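Local coordinates for protein hydrazine synthase alpha subunit (Candidatus Kuenenia stuttgartiensis, PDB 5C2V) that forms, with its partner subunits, the hydrazine synthase complex, and itself condenses hydroxylamine with ammonia to give hydrazine, at residues A315-W318 against K324-E327; I506-V511 against R595-D600. All coordinates share one frame; numbering follows the deposited sequence.

In the fold
The two contacts lie in different parts of the subunit and share no strand or sheet: their centres are about 44 Å apart and their nearest atoms about 28 Å apart. Both segments of contact 1 precede those of contact 2 in the sequence. Contact 1 joins strand 312-317 to the start of an outermost strand, 327-328, within one blade of the N-terminal six-bladed beta-propeller. Contact 2 is longer in range, with 83 residues between its segments; it brings strand 503-510, one edge of the middle-domain sheet, against the two-stranded hairpin 596-599/605-609. One contact thus finishes a blade locally, whereas the other joins two separate sheets, the side chain of Tyr508 lying about 13 Å from a heme c.

Contact 1 of 2, residues A315-W318 against K324-E327; sequences AVSW and KTYE
Ala315 and Glu327 form an antiparallel hydrogen-bonded pair at the outer edge of a propeller blade, where the third strand, 312-317, meets the beginning of the short fourth strand. Ala315 N donates to Glu327 O at 3.3 Å, and Glu327 N returns a bond to Ala315 O at 3.1 Å, with a C=O...N angle of 162°. The same carbonyl oxygen also receives a CA-H...O contact from Tyr326. Side chains of the pair share one face of the sheet: Glu327 CG lies 3.9 Å from Ala315 CB, and the carboxylate reaches Lys297 on the neighbouring strand in a salt bridge.

Four-stranded antiparallel sheets of this kind form most of the propeller, and here residues 318-326 make the turn from the third strand to the fourth. Tyr326 CG stands anti to the backbone N (chi1 -179°), which swings the phenol beside Val316. Val316 CG1 approaches the ring at its edge, 3.6 Å from Tyr326 CD2, while the hydroxyl bonds to Lys328 and Glu302. Within the turn, Thr325 OG1 receives a weak bond from Ser317 N at 3.4 Å and lies within hydrogen-bonding distance of the carbonyl oxygens of Phe322 and Ala320, to one of which at a time it can give its proton. Thr325 CG2 packs 3.4 Å from Ser317 OG.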
loop_
_atom_site.group_PDB
_atom_site.type_symbol
_atom_site.label_atom_id
_atom_site.label_comp_id
_atom_site.label_asym_id
_atom_site.label_seq_id
_atom_site.Cartn_x
_atom_site.Cartn_y
_atom_site.Cartn_z
ATOM N N ALA D 315 2.844 20.635 4.259
ATOM C CA ALA D 315 4.106 21.349 4.125
ATOM C C ALA D 315 5.329 20.454 4.316
ATOM O O ALA D 315 5.342 19.577 5.180
ATOM C CB ALA D 315 4.155 22.510 5.110
ATOM N N VAL D 316 6.353 20.689 3.499
ATOM C CA VAL D 316 7.650 20.034 3.668
ATOM C C VAL D 316 8.764 21.045 3.417
ATOM O O VAL D 316 8.711 21.795 2.445
ATOM C CB VAL D 316 7.828 18.821 2.722
ATOM C CG1 VAL D 316 7.005 17.636 3.201
ATOM C CG2 VAL D 316 7.463 19.187 1.289
ATOM N N SER D 317 9.765 21.066 4.291
ATOM C CA SER D 317 10.850 22.043 4.193
ATOM C C SER D 317 11.546 21.980 2.836
ATOM O O SER D 317 11.874 20.900 2.348
ATOM C CB SER D 317 11.872 21.829 5.309
ATOM O OG SER D 317 12.743 20.754 5.003
ATOM N N TRP D 318 11.758 23.144 2.229
ATOM C CA TRP D 318 12.409 23.217 0.927
ATOM C C TRP D 318 13.863 22.769 1.001
ATOM O O TRP D 318 14.368 22.117 0.087
ATOM C CB TRP D 318 12.333 24.638 0.364
ATOM C CG TRP D 318 13.395 24.917 -0.654
ATOM C CD1 TRP D 318 14.553 25.611 -0.459
ATOM C CD2 TRP D 318 13.408 24.489 -2.022
ATOM N NE1 TRP D 318 15.282 25.650 -1.623
ATOM C CE2 TRP D 318 14.601 24.968 -2.597
ATOM C CE3 TRP D 318 12.524 23.754 -2.815
ATOM C CZ2 TRP D 318 14.932 24.734 -3.929
ATOM C CZ3 TRP D 318 12.856 23.523 -4.139
ATOM C CH2 TRP D 318 14.050 24.011 -4.682
ATOM N N LYS D 324 10.734 13.472 7.487
ATOM C CA LYS D 324 11.001 13.984 8.827
ATOM C C LYS D 324 10.556 15.437 8.980
ATOM O O LYS D 324 10.275 15.891 10.089
ATOM C CB LYS D 324 12.489 13.842 9.165
ATOM C CG LYS D 324 13.426 14.574 8.216
ATOM C CD LYS D 324 14.884 14.290 8.548
ATOM C CE LYS D 324 15.232 12.826 8.323
ATOM N NZ LYS D 324 16.663 12.539 8.623
ATOM N N THR D 325 10.501 16.165 7.868
ATOM C CA THR D 325 10.056 17.556 7.890
ATOM C C THR D 325 8.584 17.723 7.506
ATOM O O THR D 325 8.063 18.839 7.510
ATOM C CB THR D 325 10.909 18.430 6.949
ATOM O OG1 THR D 325 10.638 18.082 5.586
ATOM C CG2 THR D 325 12.391 18.239 7.239
ATOM N N TYR D 326 7.916 16.621 7.174
ATOM C CA TYR D 326 6.516 16.675 6.755
ATOM C C TYR D 326 5.598 17.057 7.912
ATOM O O TYR D 326 5.847 16.686 9.059
ATOM C CB TYR D 326 6.078 15.330 6.161
ATOM C CG TYR D 326 4.637 15.296 5.686
ATOM C CD1 TYR D 326 3.612 14.892 6.535
ATOM C CD2 TYR D 326 4.303 15.662 4.389
ATOM C CE1 TYR D 326 2.297 14.860 6.106
ATOM C CE2 TYR D 326 2.989 15.632 3.951
ATOM C CZ TYR D 326 1.992 15.230 4.814
ATOM O OH TYR D 326 0.685 15.197 4.384
ATOM N N GLU D 327 4.537 17.799 7.606
ATOM C CA GLU D 327 3.556 18.182 8.617
ATOM C C GLU D 327 2.182 18.475 8.017
ATOM O O GLU D 327 2.060 18.779 6.829
ATOM C CB GLU D 327 4.047 19.400 9.401
ATOM C CG GLU D 327 4.354 20.613 8.539
ATOM C CD GLU D 327 4.760 21.820 9.361
ATOM O OE1 GLU D 327 4.328 21.917 10.530
ATOM O OE2 GLU D 327 5.514 22.670 8.842
#

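Contact 2 of 2, residues I506-V511 against R595-D600; sequences IGYQYV and RYLKFD
The methyl Leu597 CD1 sits over one face of the Tyr508 ring, and the carbonyl oxygen of Arg595 lies at the edge of that ring, near its plane. Tyr508 belongs to an outermost strand of the four-stranded antiparallel sheet of the middle domain, and Leu597 to the two-stranded hairpin 596-599/605-609. The methyl makes a CH-pi contact, with Leu597 CD1 3.3 Å from the centroid of the Tyr508 ring and 15° off the ring normal; the two side chains cross at about a right angle. At the edge, Tyr508 CD2 approaches Arg595 O to 3.8 Å. No hydrogen bond runs directly between the two segments. A classic beta bulge lies at each side of the contact: Ile506 and Gly507 face Ile464, and at the start of the hairpin Arg595 and Tyr596 face Lys609. With CG anti to the carbonyl carbon (chi1 -65°), the Tyr508 ring is carried under the Leu597 methyl, and its hydroxyl, beyond it, is hydrogen-bonded to Arg463 and to Glu759 of helix 751-762. A second flat group lies within the hairpin segment: Arg595 CG sits over the centre of one face of the Tyr596 ring, and Arg595 NH1 gives a weak hydrogen bond to Tyr596 OH at 3.4 Å.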
loop_
_atom_site.group_PDB
_atom_site.type_symbol
_atom_site.label_atom_id
_atom_site.label_comp_id
_atom_site.label_asym_id
_atom_site.label_seq_id
_atom_site.Cartn_x
_atom_site.Cartn_y
_atom_site.Cartn_z
ATOM N N ILE D 506 12.963 3.604 -29.076
ATOM C CA ILE D 506 13.959 4.579 -29.504
ATOM C C ILE D 506 15.185 3.820 -29.981
ATOM O O ILE D 506 15.724 4.099 -31.054
ATOM C CB ILE D 506 14.347 5.555 -28.375
ATOM C CG1 ILE D 506 13.337 6.695 -28.288
ATOM C CG2 ILE D 506 15.738 6.126 -28.609
ATOM C CD1 ILE D 506 13.686 7.740 -27.256
ATOM N N GLY D 507 15.618 2.847 -29.186
ATOM C CA GLY D 507 16.717 1.996 -29.606
ATOM C C GLY D 507 17.512 1.420 -28.456
ATOM O O GLY D 507 17.261 1.737 -27.302
ATOM N N TYR D 508 18.495 0.587 -28.772
ATOM C CA TYR D 508 19.282 -0.075 -27.739
ATOM C C TYR D 508 20.695 0.483 -27.662
ATOM O O TYR D 508 21.253 0.919 -28.669
ATOM C CB TYR D 508 19.340 -1.579 -27.993
ATOM C CG TYR D 508 18.008 -2.284 -27.897
ATOM C CD1 TYR D 508 17.618 -2.911 -26.721
ATOM C CD2 TYR D 508 17.150 -2.346 -28.989
ATOM C CE1 TYR D 508 16.410 -3.573 -26.631
ATOM C CE2 TYR D 508 15.938 -3.005 -28.908
ATOM C CZ TYR D 508 15.572 -3.614 -27.725
ATOM O OH TYR D 508 14.366 -4.270 -27.636
ATOM N N GLN D 509 21.274 0.469 -26.465
ATOM C CA GLN D 509 22.658 0.909 -26.304
ATOM C C GLN D 509 23.425 -0.008 -25.359
ATOM O O GLN D 509 22.921 -0.371 -24.303
ATOM C CB GLN D 509 22.707 2.349 -25.791
ATOM C CG GLN D 509 24.099 2.953 -25.815
ATOM C CD GLN D 509 24.690 2.984 -27.210
ATOM O OE1 GLN D 509 25.842 2.602 -27.416
ATOM N NE2 GLN D 509 23.903 3.440 -28.177
ATOM N N TYR D 510 24.645 -0.378 -25.733
ATOM C CA TYR D 510 25.425 -1.309 -24.921
ATOM C C TYR D 510 25.855 -0.689 -23.594
ATOM O O TYR D 510 25.896 0.533 -23.447
ATOM C CB TYR D 510 26.654 -1.805 -25.692
ATOM C CG TYR D 510 27.652 -0.732 -26.080
ATOM C CD1 TYR D 510 28.676 -0.362 -25.216
ATOM C CD2 TYR D 510 27.582 -0.107 -27.318
ATOM C CE1 TYR D 510 29.593 0.612 -25.569
ATOM C CE2 TYR D 510 28.496 0.867 -27.679
ATOM C CZ TYR D 510 29.498 1.222 -26.801
ATOM O OH TYR D 510 30.409 2.190 -27.157
ATOM N N VAL D 511 26.163 -1.549 -22.627
ATOM C CA VAL D 511 26.610 -1.110 -21.311
ATOM C C VAL D 511 28.024 -1.614 -21.032
ATOM O O VAL D 511 28.337 -2.778 -21.284
ATOM C CB VAL D 511 25.653 -1.600 -20.199
ATOM C CG1 VAL D 511 26.216 -1.286 -18.821
ATOM C CG2 VAL D 511 24.281 -0.971 -20.367
ATOM N N ARG D 595 19.186 0.102 -33.550
ATOM C CA ARG D 595 17.841 -0.397 -33.812
ATOM C C ARG D 595 17.643 -1.846 -33.365
ATOM O O ARG D 595 16.616 -2.180 -32.774
ATOM C CB ARG D 595 17.511 -0.261 -35.301
ATOM C CG ARG D 595 16.248 -0.989 -35.728
ATOM C CD ARG D 595 15.828 -0.608 -37.137
ATOM N NE ARG D 595 14.945 0.554 -37.149
ATOM C CZ ARG D 595 13.687 0.527 -37.576
ATOM N NH1 ARG D 595 13.166 -0.602 -38.036
ATOM N NH2 ARG D 595 12.952 1.629 -37.551
ATOM N N TYR D 596 18.622 -2.704 -33.637
ATOM C CA TYR D 596 18.460 -4.133 -33.374
ATOM C C TYR D 596 19.500 -4.706 -32.412
ATOM O O TYR D 596 20.391 -3.996 -31.944
ATOM C CB TYR D 596 18.511 -4.916 -34.688
ATOM C CG TYR D 596 17.371 -4.617 -35.636
ATOM C CD1 TYR D 596 16.066 -4.505 -35.173
ATOM C CD2 TYR D 596 17.603 -4.445 -36.993
ATOM C CE1 TYR D 596 15.023 -4.234 -36.040
ATOM C CE2 TYR D 596 16.568 -4.172 -37.866
ATOM C CZ TYR D 596 15.280 -4.067 -37.385
ATOM O OH TYR D 596 14.249 -3.795 -38.253
ATOM N N LEU D 597 19.370 -6.000 -32.130
ATOM C CA LEU D 597 20.342 -6.726 -31.319
ATOM C C LEU D 597 20.961 -7.881 -32.086
ATOM O O LEU D 597 20.387 -8.380 -33.054
ATOM C CB LEU D 597 19.703 -7.272 -30.040
ATOM C CG LEU D 597 19.869 -6.430 -28.780
ATOM C CD1 LEU D 597 18.932 -5.268 -28.862
ATOM C CD2 LEU D 597 19.606 -7.249 -27.525
ATOM N N LYS D 598 22.136 -8.303 -31.638
ATOM C CA LYS D 598 22.756 -9.514 -32.143
ATOM C C LYS D 598 22.908 -10.514 -31.005
ATOM O O LYS D 598 23.369 -10.160 -29.916
ATOM C CB LYS D 598 24.111 -9.212 -32.785
ATOM C CG LYS D 598 24.012 -8.440 -34.091
ATOM C CD LYS D 598 25.353 -8.372 -34.802
ATOM C CE LYS D 598 26.364 -7.566 -34.005
ATOM N NZ LYS D 598 27.646 -7.412 -34.746
ATOM N N PHE D 599 22.497 -11.752 -31.262
ATOM C CA PHE D 599 22.613 -12.832 -30.289
ATOM C C PHE D 599 23.499 -13.946 -30.833
ATOM O O PHE D 599 23.653 -14.086 -32.046
ATOM C CB PHE D 599 21.236 -13.401 -29.931
ATOM C CG PHE D 599 20.266 -12.380 -29.410
ATOM C CD1 PHE D 599 20.222 -12.071 -28.061
ATOM C CD2 PHE D 599 19.385 -11.741 -30.267
ATOM C CE1 PHE D 599 19.326 -11.137 -27.578
ATOM C CE2 PHE D 599 18.486 -10.807 -29.790
ATOM C CZ PHE D 599 18.456 -10.505 -28.444
ATOM N N ASP D 600 24.075 -14.739 -29.936
ATOM C CA ASP D 600 24.844 -15.907 -30.347
ATOM C C ASP D 600 23.919 -17.093 -30.605
ATOM O O ASP D 600 22.698 -16.942 -30.636
ATOM C CB ASP D 600 25.901 -16.265 -29.295
ATOM C CG ASP D 600 25.326 -16.387 -27.893
ATOM O OD1 ASP D 600 24.131 -16.720 -27.748
ATOM O OD2 ASP D 600 26.082 -16.151 -26.926
#